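Local coordinates for TerD domain-containing protein (Streptomyces avermitilis, PDB 2QNG) that is of unknown function but binds two calcium ions and belongs to the CAPAB/TerDEXZ family, at residues V37-S42 with P47-D52; L102-L107 with G171-H176; S157-V162 with A187-V192. One frame throughout, in Å; residues are numbered along the deposited sequence. Where two conformers were deposited one is given.

Contact 1. Residues V37-S42 with P47-D52; sequences VKWDPS and PATDLD. With CA (calcium ion), chain C; CA (calcium ion), chain B.
Residues 37-42 and 47-52 run antiparallel, their directions 175° apart, and splay from 5.5 Å between Ser42 CA and Ala48 CA to 8.1 Å between Val37 CA and Leu51 CA, as they part into the two sheets of the fold. Trp39, with CG between the backbone N and the carbonyl carbon (chi1 66°), sends its indole across the widening gap. There NE1 donates to Thr49 O at 2.9 Å, approaching from 61° above the carbonyl plane. Leu51 CB lies over one face, 3.8 Å from the centre of the six-membered ring, and Leu51 CD2 meets Val37 CG1. At the narrow end Ser42 OG donates to Pro47 O at 2.6 Å, in the carbonyl plane, and also bonds Thr49 OG1 at 2.7 Å. One water accepts from the N atoms of Ser42 and Thr49; another joins Asp40 O to Thr49 OG1. Trp39 O binds one calcium with Gly91, Gly93, Asp97 and two waters. Asp50 OD1, Leu51 O and Asp52 OD1 bind the other with Ser88, Glu98 and a water. One tryptophan thus links both sites: its carbonyl is a ligand of the first, while its indole bonds and packs against the chain that supplies three ligands to the second.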
loop_
_atom_site.group_PDB
_atom_site.type_symbol
_atom_site.label_atom_id
_atom_site.label_comp_id
_atom_site.label_asym_id
_atom_site.label_seq_id
_atom_site.Cartn_x
_atom_site.Cartn_y
_atom_site.Cartn_z
ATOM N N VAL A 37 -4.837 0.676 7.110
ATOM C CA VAL A 37 -5.924 1.225 6.291
ATOM C C VAL A 37 -7.238 0.852 6.957
ATOM O O VAL A 37 -7.379 -0.254 7.487
ATOM C CB VAL A 37 -5.820 0.685 4.844
ATOM C CG1 VAL A 37 -6.977 1.179 3.967
ATOM C CG2 VAL A 37 -4.497 1.130 4.252
ATOM N N LYS A 38 -8.184 1.792 6.929
ATOM C CA LYS A 38 -9.513 1.578 7.498
ATOM C C LYS A 38 -10.578 2.084 6.542
ATOM O O LYS A 38 -10.319 2.971 5.715
ATOM C CB LYS A 38 -9.665 2.291 8.853
ATOM C CG LYS A 38 -9.918 3.801 8.737
ATOM C CD LYS A 38 -9.527 4.565 9.999
ATOM C CE LYS A 38 -10.557 4.462 11.094
ATOM N NZ LYS A 38 -9.929 4.627 12.451
ATOM N N TRP A 39 -11.769 1.514 6.659
ATOM C CA TRP A 39 -12.945 1.992 5.952
ATOM C C TRP A 39 -14.171 1.423 6.639
ATOM O O TRP A 39 -14.074 0.544 7.511
ATOM C CB TRP A 39 -12.915 1.638 4.451
ATOM C CG TRP A 39 -12.984 0.187 4.135
ATOM C CD1 TRP A 39 -14.091 -0.500 3.708
ATOM C CD2 TRP A 39 -11.917 -0.786 4.216
ATOM N NE1 TRP A 39 -13.777 -1.829 3.486
ATOM C CE2 TRP A 39 -12.444 -2.023 3.779
ATOM C CE3 TRP A 39 -10.561 -0.718 4.541
ATOM C CZ2 TRP A 39 -11.677 -3.187 3.716
ATOM C CZ3 TRP A 39 -9.791 -1.880 4.479
ATOM C CH2 TRP A 39 -10.351 -3.103 4.078
ATOM N N ASP A 40 -15.331 1.944 6.255
ATOM C CA ASP A 40 -16.609 1.462 6.762
ATOM C C ASP A 40 -17.282 0.613 5.683
ATOM O O ASP A 40 -17.056 0.820 4.487
ATOM C CB ASP A 40 -17.499 2.645 7.131
ATOM C CG ASP A 40 -16.997 3.420 8.350
ATOM O OD1 ASP A 40 -16.174 2.874 9.136
ATOM O OD2 ASP A 40 -17.430 4.585 8.535
ATOM N N PRO A 41 -18.087 -0.376 6.090
ATOM C CA PRO A 41 -18.682 -1.274 5.096
ATOM C C PRO A 41 -19.709 -0.611 4.185
ATOM O O PRO A 41 -20.290 0.421 4.544
ATOM C CB PRO A 41 -19.376 -2.358 5.942
ATOM C CG PRO A 41 -19.307 -1.934 7.314
ATOM C CD PRO A 41 -18.400 -0.764 7.471
ATOM N N SER A 42 -19.925 -1.246 3.036
ATOM C CA SER A 42 -21.047 -0.899 2.179
ATOM C C SER A 42 -22.347 -1.121 2.925
ATOM O O SER A 42 -22.412 -1.979 3.795
ATOM C CB SER A 42 -21.118 -1.856 0.993
ATOM O OG SER A 42 -19.988 -1.735 0.173
ATOM N N PRO A 47 -22.828 -4.561 -2.875
ATOM C CA PRO A 47 -21.572 -5.295 -2.968
ATOM C C PRO A 47 -20.595 -4.806 -1.903
ATOM O O PRO A 47 -20.530 -3.610 -1.618
ATOM C CB PRO A 47 -21.066 -4.940 -4.374
ATOM C CG PRO A 47 -22.274 -4.549 -5.123
ATOM C CD PRO A 47 -23.180 -3.900 -4.148
ATOM N N ALA A 48 -19.853 -5.732 -1.322
ATOM C CA ALA A 48 -18.923 -5.393 -0.240
ATOM C C ALA A 48 -17.824 -4.464 -0.723
ATOM O O ALA A 48 -17.349 -4.593 -1.861
ATOM C CB ALA A 48 -18.298 -6.638 0.300
ATOM N N THR A 49 -17.378 -3.571 0.158
ATOM C CA THR A 49 -16.235 -2.718 -0.123
ATOM C C THR A 49 -14.992 -3.432 0.423
ATOM O O THR A 49 -14.929 -3.721 1.641
ATOM C CB THR A 49 -16.362 -1.369 0.584
ATOM O OG1 THR A 49 -17.518 -0.682 0.108
ATOM C CG2 THR A 49 -15.151 -0.518 0.334
ATOM N N ASP A 50 -14.002 -3.695 -0.441
ATOM C CA ASP A 50 -12.813 -4.448 -0.043
ATOM C C ASP A 50 -11.605 -3.687 -0.559
ATOM O O ASP A 50 -11.408 -3.587 -1.765
ATOM C CB ASP A 50 -12.892 -5.849 -0.682
ATOM C CG ASP A 50 -11.715 -6.745 -0.304
ATOM O OD1 ASP A 50 -10.863 -6.330 0.541
ATOM O OD2 ASP A 50 -11.642 -7.864 -0.871
ATOM N N LEU A 51 -10.839 -3.113 0.360
ATOM C CA LEU A 51 -9.566 -2.489 0.052
ATOM C C LEU A 51 -8.464 -3.468 0.405
ATOM O O LEU A 51 -8.591 -4.193 1.407
ATOM C CB LEU A 51 -9.368 -1.173 0.844
ATOM C CG LEU A 51 -10.092 0.085 0.305
ATOM C CD1 LEU A 51 -11.613 -0.085 0.097
ATOM C CD2 LEU A 51 -9.801 1.281 1.202
ATOM N N ASP A 52 -7.401 -3.484 -0.402
ATOM C CA ASP A 52 -6.245 -4.318 -0.098
ATOM C C ASP A 52 -4.987 -3.475 -0.112
ATOM O O ASP A 52 -4.779 -2.678 -1.028
ATOM C CB ASP A 52 -6.067 -5.413 -1.149
ATOM C CG ASP A 52 -7.129 -6.505 -1.062
ATOM O OD1 ASP A 52 -7.745 -6.712 -0.017
ATOM O OD2 ASP A 52 -7.325 -7.215 -2.063
HETATM CA CA CA C . -8.955 -6.438 1.842
HETATM CA CA CA B . -13.713 -0.749 9.452
HETATM O O HOH W 1 -17.759 1.525 1.868
HETATM O O HOH W 2 -15.712 0.381 10.103
HETATM O O HOH W 3 -18.426 -3.733 2.779
HETATM O O HOH W 4 -12.677 1.051 10.556
HETATM O O HOH W 5 -8.465 -8.719 1.961
#

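Contact 2. Residues L102-L107 with G171-H176; sequences LELNRL and GEWTFH
Trp173 meets Leu104 in two ways. The methylene CB of Leu104 lies over one face of the indole, 3.6 Å from the centre of the five-membered ring and 14° off its normal, a CH-pi contact displaced toward the rim. The carbonyl of the same leucine takes the indole N-H: NE1 reaches Leu104 O at 2.9 Å, but the N-H...O angle is only 126° and the bond is weak. Further round, Leu107 CD1 comes up to CZ2 of the benzo ring at 3.8 Å, with the two side chains crossing at about a right angle. Trp173 CG lies anti to the carbonyl carbon (chi1 -72°), which turns the indole toward both leucines. With an alanine here, Leu104 and Leu107 would probably face a gap and Leu104 O would lose its indole donor.

The 3-10 turn of residues 104-106 brings both leucines to the ring. Leu104 O also accepts Leu107 N at 3.1 Å, so one carbonyl closes the turn and receives the indole. Just before it Glu103 centres an inverse gamma turn, and its OE1 takes a hydrogen bond from Arg106 NH1 at 2.7 Å, in the guanidinium plane, as part of a salt bridge; Tyr83 OH holds OE2.

The turn belongs to the connection from strand 98-102 in one sheet to strand 111-120 in the other, while Trp173 begins strand 173-182, at one edge of the second sheet. Leu104 also packs on Val33 of strand 33-40, Val114 of strand 111-120 and Phe165 of strand 159-167, where both sheets meet at this end of the sandwich.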
loop_
_atom_site.group_PDB
_atom_site.type_symbol
_atom_site.label_atom_id
_atom_site.label_comp_id
_atom_site.label_asym_id
_atom_site.label_seq_id
_atom_site.Cartn_x
_atom_site.Cartn_y
_atom_site.Cartn_z
ATOM N N LEU A 102 6.537 -3.440 7.051
ATOM C CA LEU A 102 7.678 -3.493 6.148
ATOM C C LEU A 102 8.950 -3.320 6.953
ATOM O O LEU A 102 9.225 -2.240 7.447
ATOM C CB LEU A 102 7.561 -2.398 5.081
ATOM C CG LEU A 102 6.221 -2.474 4.302
ATOM C CD1 LEU A 102 5.164 -1.517 4.853
ATOM C CD2 LEU A 102 6.474 -2.173 2.853
ATOM N N GLU A 103 9.687 -4.412 7.127
ATOM C CA GLU A 103 10.951 -4.392 7.866
ATOM C C GLU A 103 12.050 -3.968 6.910
ATOM O O GLU A 103 12.903 -4.782 6.485
ATOM C CB GLU A 103 11.214 -5.747 8.562
ATOM C CG GLU A 103 10.181 -5.922 9.697
ATOM C CD GLU A 103 10.194 -7.234 10.480
ATOM O OE1 GLU A 103 10.946 -8.108 10.154
ATOM O OE2 GLU A 103 9.389 -7.359 11.422
ATOM N N LEU A 104 12.046 -2.679 6.582
ATOM C CA LEU A 104 12.923 -2.176 5.530
ATOM C C LEU A 104 14.398 -2.400 5.842
ATOM O O LEU A 104 15.208 -2.700 4.949
ATOM C CB LEU A 104 12.683 -0.680 5.320
ATOM C CG LEU A 104 11.310 -0.255 4.759
ATOM C CD1 LEU A 104 11.216 1.234 4.627
ATOM C CD2 LEU A 104 11.011 -0.919 3.422
ATOM N N ASN A 105 14.766 -2.258 7.118
ATOM C CA ASN A 105 16.167 -2.492 7.519
ATOM C C ASN A 105 16.674 -3.868 7.090
ATOM O O ASN A 105 17.867 -4.029 6.791
ATOM C CB ASN A 105 16.280 -2.337 9.047
ATOM C CG ASN A 105 17.679 -2.553 9.557
ATOM O OD1 ASN A 105 18.588 -1.860 9.160
ATOM N ND2 ASN A 105 17.841 -3.509 10.464
ATOM N N ARG A 106 15.776 -4.862 7.138
ATOM C CA ARG A 106 16.154 -6.231 6.832
ATOM C C ARG A 106 16.214 -6.561 5.344
ATOM O O ARG A 106 16.691 -7.658 4.994
ATOM C CB ARG A 106 15.211 -7.221 7.519
ATOM C CG ARG A 106 15.280 -7.196 9.048
ATOM C CD ARG A 106 14.239 -8.221 9.629
ATOM N NE ARG A 106 14.433 -9.577 9.082
ATOM C CZ ARG A 106 13.471 -10.470 8.814
ATOM N NH1 ARG A 106 12.173 -10.214 9.004
ATOM N NH2 ARG A 106 13.819 -11.655 8.328
ATOM N N LEU A 107 15.712 -5.675 4.477
ATOM C CA LEU A 107 15.772 -5.949 3.033
ATOM C C LEU A 107 17.205 -6.017 2.537
ATOM O O LEU A 107 18.035 -5.155 2.861
ATOM C CB LEU A 107 15.044 -4.876 2.230
ATOM C CG LEU A 107 13.545 -5.019 2.139
ATOM C CD1 LEU A 107 12.927 -3.779 1.507
ATOM C CD2 LEU A 107 13.153 -6.258 1.327
ATOM N N GLY A 171 22.922 3.459 2.897
ATOM C CA GLY A 171 22.120 2.373 3.469
ATOM C C GLY A 171 20.862 2.842 4.170
ATOM O O GLY A 171 20.100 2.030 4.710
ATOM N N GLU A 172 20.608 4.145 4.153
ATOM C CA GLU A 172 19.464 4.635 4.891
ATOM C C GLU A 172 18.250 4.766 3.990
ATOM O O GLU A 172 18.347 5.163 2.830
ATOM C CB GLU A 172 19.809 5.917 5.649
ATOM C CG GLU A 172 20.920 5.668 6.685
ATOM C CD GLU A 172 21.398 6.928 7.400
ATOM O OE1 GLU A 172 20.640 7.914 7.439
ATOM O OE2 GLU A 172 22.534 6.913 7.936
ATOM N N TRP A 173 17.107 4.350 4.536
ATOM C CA TRP A 173 15.844 4.481 3.808
ATOM C C TRP A 173 15.249 5.872 4.036
ATOM O O TRP A 173 15.143 6.324 5.191
ATOM C CB TRP A 173 14.831 3.428 4.274
ATOM C CG TRP A 173 15.154 2.039 3.834
ATOM C CD1 TRP A 173 15.791 1.065 4.563
ATOM C CD2 TRP A 173 14.843 1.449 2.564
ATOM N NE1 TRP A 173 15.883 -0.090 3.822
ATOM C CE2 TRP A 173 15.327 0.122 2.590
ATOM C CE3 TRP A 173 14.223 1.921 1.398
ATOM C CZ2 TRP A 173 15.197 -0.740 1.502
ATOM C CZ3 TRP A 173 14.084 1.064 0.322
ATOM C CH2 TRP A 173 14.566 -0.251 0.374
ATOM N N THR A 174 14.858 6.522 2.935
ATOM C CA THR A 174 14.124 7.789 2.958
ATOM C C THR A 174 12.680 7.551 2.522
ATOM O O THR A 174 12.437 6.839 1.539
ATOM C CB THR A 174 14.780 8.848 1.997
ATOM O OG1 THR A 174 16.100 9.157 2.472
ATOM C CG2 THR A 174 13.947 10.176 1.894
ATOM N N PHE A 175 11.741 8.151 3.249
ATOM C CA PHE A 175 10.328 8.141 2.887
ATOM C C PHE A 175 10.005 9.364 2.035
ATOM O O PHE A 175 10.355 10.496 2.392
ATOM C CB PHE A 175 9.467 8.121 4.159
ATOM C CG PHE A 175 8.004 8.325 3.921
ATOM C CD1 PHE A 175 7.296 7.527 3.034
ATOM C CD2 PHE A 175 7.317 9.316 4.622
ATOM C CE1 PHE A 175 5.914 7.722 2.840
ATOM C CE2 PHE A 175 5.939 9.516 4.440
ATOM C CZ PHE A 175 5.232 8.712 3.551
ATOM N N HIS A 176 9.348 9.108 0.909
ATOM C CA HIS A 176 8.884 10.141 -0.010
ATOM C C HIS A 176 7.359 10.123 0.005
ATOM O O HIS A 176 6.739 9.219 -0.587
ATOM C CB HIS A 176 9.422 9.883 -1.425
ATOM C CG HIS A 176 10.904 10.050 -1.551
ATOM N ND1 HIS A 176 11.800 9.018 -1.369
ATOM C CD2 HIS A 176 11.652 11.147 -1.830
ATOM C CE1 HIS A 176 13.033 9.466 -1.539
ATOM N NE2 HIS A 176 12.969 10.755 -1.817
#

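Contact 3. Residues S157-V162 with A187-V192; sequences STAATV and ATFARV
Phe189, which rests its ring on Ala159, follows directly on a doubly held carbonyl: Thr188 O accepts Arg191 N at 2.9 Å and, more weakly, Val192 N at 3.2 Å. These bonds belong to the short helix 186-192, whose segment 187-192 runs at 30° to strand 159-162 with the axes 9.7 Å apart. No hydrogen bond crosses between the two, and one aromatic side chain makes every contact from the helix side.

Phe189 places CG anti to its own nitrogen (chi1 179°), sending the ring out from the helix to the strand. Ala159 CB sits over one face, 3.9 Å from the ring centre and 22° off the normal, shifted toward CD1. The far end of the ring reaches two more residues. Thr161 CG2 approaches CZ at 3.7 Å, while CZ also lies 3.6 Å from Ala160 O, so the ring meets the backbone of Ala160, whose CB points the other way.

The neighbouring strand completes the setting. Tyr182 meets Phe189 edge-to-face, and opposite this tyrosine Thr158 and Ala159 form a classic beta bulge; Thr158 OG1 bonds Ser184 O, tying the strand to the link that leads into the helix. Val119 of strand 111-120 also touches the Phe189 side chain.

Between these two segments, therefore, the helix meets the strand by apolar and CH-pi packing alone: the Ala159 methyl lies against the ring face while Thr161 CG2 touches the far end of the ring.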
loop_
_atom_site.group_PDB
_atom_site.type_symbol
_atom_site.label_atom_id
_atom_site.label_comp_id
_atom_site.label_asym_id
_atom_site.label_seq_id
_atom_site.Cartn_x
_atom_site.Cartn_y
_atom_site.Cartn_z
ATOM N N SER A 157 -10.294 7.617 -8.229
ATOM C CA SER A 157 -9.417 6.506 -8.557
ATOM C C SER A 157 -9.890 5.175 -7.978
ATOM O O SER A 157 -10.579 5.165 -6.952
ATOM C CB SER A 157 -8.022 6.811 -7.996
ATOM O OG SER A 157 -7.463 7.960 -8.662
ATOM N N THR A 158 -9.458 4.076 -8.605
ATOM C CA THR A 158 -9.752 2.723 -8.130
ATOM C C THR A 158 -8.584 2.121 -7.335
ATOM O O THR A 158 -8.723 1.063 -6.742
ATOM C CB THR A 158 -10.116 1.815 -9.306
ATOM O OG1 THR A 158 -9.089 1.924 -10.291
ATOM C CG2 THR A 158 -11.467 2.258 -9.907
ATOM N N ALA A 159 -7.440 2.796 -7.344
ATOM C CA ALA A 159 -6.247 2.358 -6.616
ATOM C C ALA A 159 -5.353 3.575 -6.444
ATOM O O ALA A 159 -5.504 4.576 -7.168
ATOM C CB ALA A 159 -5.503 1.254 -7.362
ATOM N N ALA A 160 -4.425 3.515 -5.493
ATOM C CA ALA A 160 -3.479 4.621 -5.330
ATOM C C ALA A 160 -2.182 4.110 -4.745
ATOM O O ALA A 160 -2.206 3.248 -3.853
ATOM C CB ALA A 160 -4.075 5.700 -4.389
ATOM N N THR A 161 -1.052 4.614 -5.224
ATOM C CA THR A 161 0.158 4.434 -4.419
ATOM C C THR A 161 0.118 5.496 -3.312
ATOM O O THR A 161 -0.391 6.617 -3.523
ATOM C CB THR A 161 1.436 4.576 -5.255
ATOM O OG1 THR A 161 1.452 5.852 -5.904
ATOM C CG2 THR A 161 1.535 3.468 -6.321
ATOM N N VAL A 162 0.621 5.122 -2.136
ATOM C CA VAL A 162 0.455 5.959 -0.961
ATOM C C VAL A 162 1.765 6.282 -0.291
ATOM O O VAL A 162 1.799 6.861 0.783
ATOM C CB VAL A 162 -0.575 5.363 0.044
ATOM C CG1 VAL A 162 -1.966 5.200 -0.618
ATOM C CG2 VAL A 162 -0.114 4.022 0.692
ATOM N N ALA A 187 -4.962 -6.392 -10.299
ATOM C CA ALA A 187 -3.891 -7.127 -10.977
ATOM C C ALA A 187 -3.001 -6.227 -11.833
ATOM O O ALA A 187 -1.764 -6.377 -11.849
ATOM C CB ALA A 187 -4.455 -8.249 -11.791
ATOM N N THR A 188 -3.626 -5.286 -12.525
ATOM C CA THR A 188 -2.875 -4.361 -13.345
ATOM C C THR A 188 -2.054 -3.407 -12.474
ATOM O O THR A 188 -0.871 -3.185 -12.742
ATOM C CB THR A 188 -3.801 -3.584 -14.298
ATOM O OG1 THR A 188 -4.524 -4.516 -15.107
ATOM C CG2 THR A 188 -3.023 -2.631 -15.179
ATOM N N PHE A 189 -2.688 -2.871 -11.431
ATOM C CA PHE A 189 -2.013 -1.962 -10.521
ATOM C C PHE A 189 -0.725 -2.579 -9.984
ATOM O O PHE A 189 0.314 -1.907 -9.936
ATOM C CB PHE A 189 -2.941 -1.609 -9.365
ATOM C CG PHE A 189 -2.321 -0.698 -8.352
ATOM C CD1 PHE A 189 -2.172 0.654 -8.609
ATOM C CD2 PHE A 189 -1.899 -1.196 -7.129
ATOM C CE1 PHE A 189 -1.603 1.493 -7.657
ATOM C CE2 PHE A 189 -1.365 -0.346 -6.167
ATOM C CZ PHE A 189 -1.240 0.987 -6.424
ATOM N N ALA A 190 -0.787 -3.849 -9.582
ATOM C CA ALA A 190 0.390 -4.501 -9.007
ATOM C C ALA A 190 1.569 -4.530 -9.961
ATOM O O ALA A 190 2.721 -4.565 -9.534
ATOM C CB ALA A 190 0.069 -5.899 -8.490
ATOM N N ARG A 191 1.289 -4.500 -11.266
ATOM C CA ARG A 191 2.366 -4.573 -12.253
ATOM C C ARG A 191 2.942 -3.208 -12.574
ATOM O O ARG A 191 4.095 -3.112 -13.012
ATOM C CB ARG A 191 1.891 -5.215 -13.567
ATOM C CG ARG A 191 1.264 -6.590 -13.438
ATOM C CD ARG A 191 2.101 -7.599 -12.686
ATOM N NE ARG A 191 3.465 -7.746 -13.185
ATOM C CZ ARG A 191 4.499 -8.151 -12.440
ATOM N NH1 ARG A 191 4.311 -8.477 -11.161
ATOM N NH2 ARG A 191 5.705 -8.256 -12.983
ATOM N N VAL A 192 2.130 -2.158 -12.410
ATOM C CA VAL A 192 2.515 -0.813 -12.873
ATOM C C VAL A 192 2.805 0.173 -11.745
ATOM O O VAL A 192 3.245 1.303 -11.994
ATOM C CB VAL A 192 1.481 -0.217 -13.875
ATOM C CG1 VAL A 192 1.320 -1.135 -15.072
ATOM C CG2 VAL A 192 0.125 0.065 -13.189
#

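How the contacts relate
All three contacts reach the same antiparallel sheet, but in different places. Contact 1 and contact 2 lie on opposite sides of the chain's centre, about 29 Å apart between centres, and each brings that sheet together with chain belonging to or leaving the other one. Contact 3 is nearest the centre and joins the helix to the sheet face turned away from its partner. Contacts 2 and 3 use neighbouring strands of it, 173-182 and 159-167. Each contact relies on one aromatic ring with an aliphatic carbon over its face, yet the polar part dwindles: partly buried contact 1 adds hydroxyls, waters and calcium, buried contact 2 a single weak bond, and buried contact 3 none across its segments.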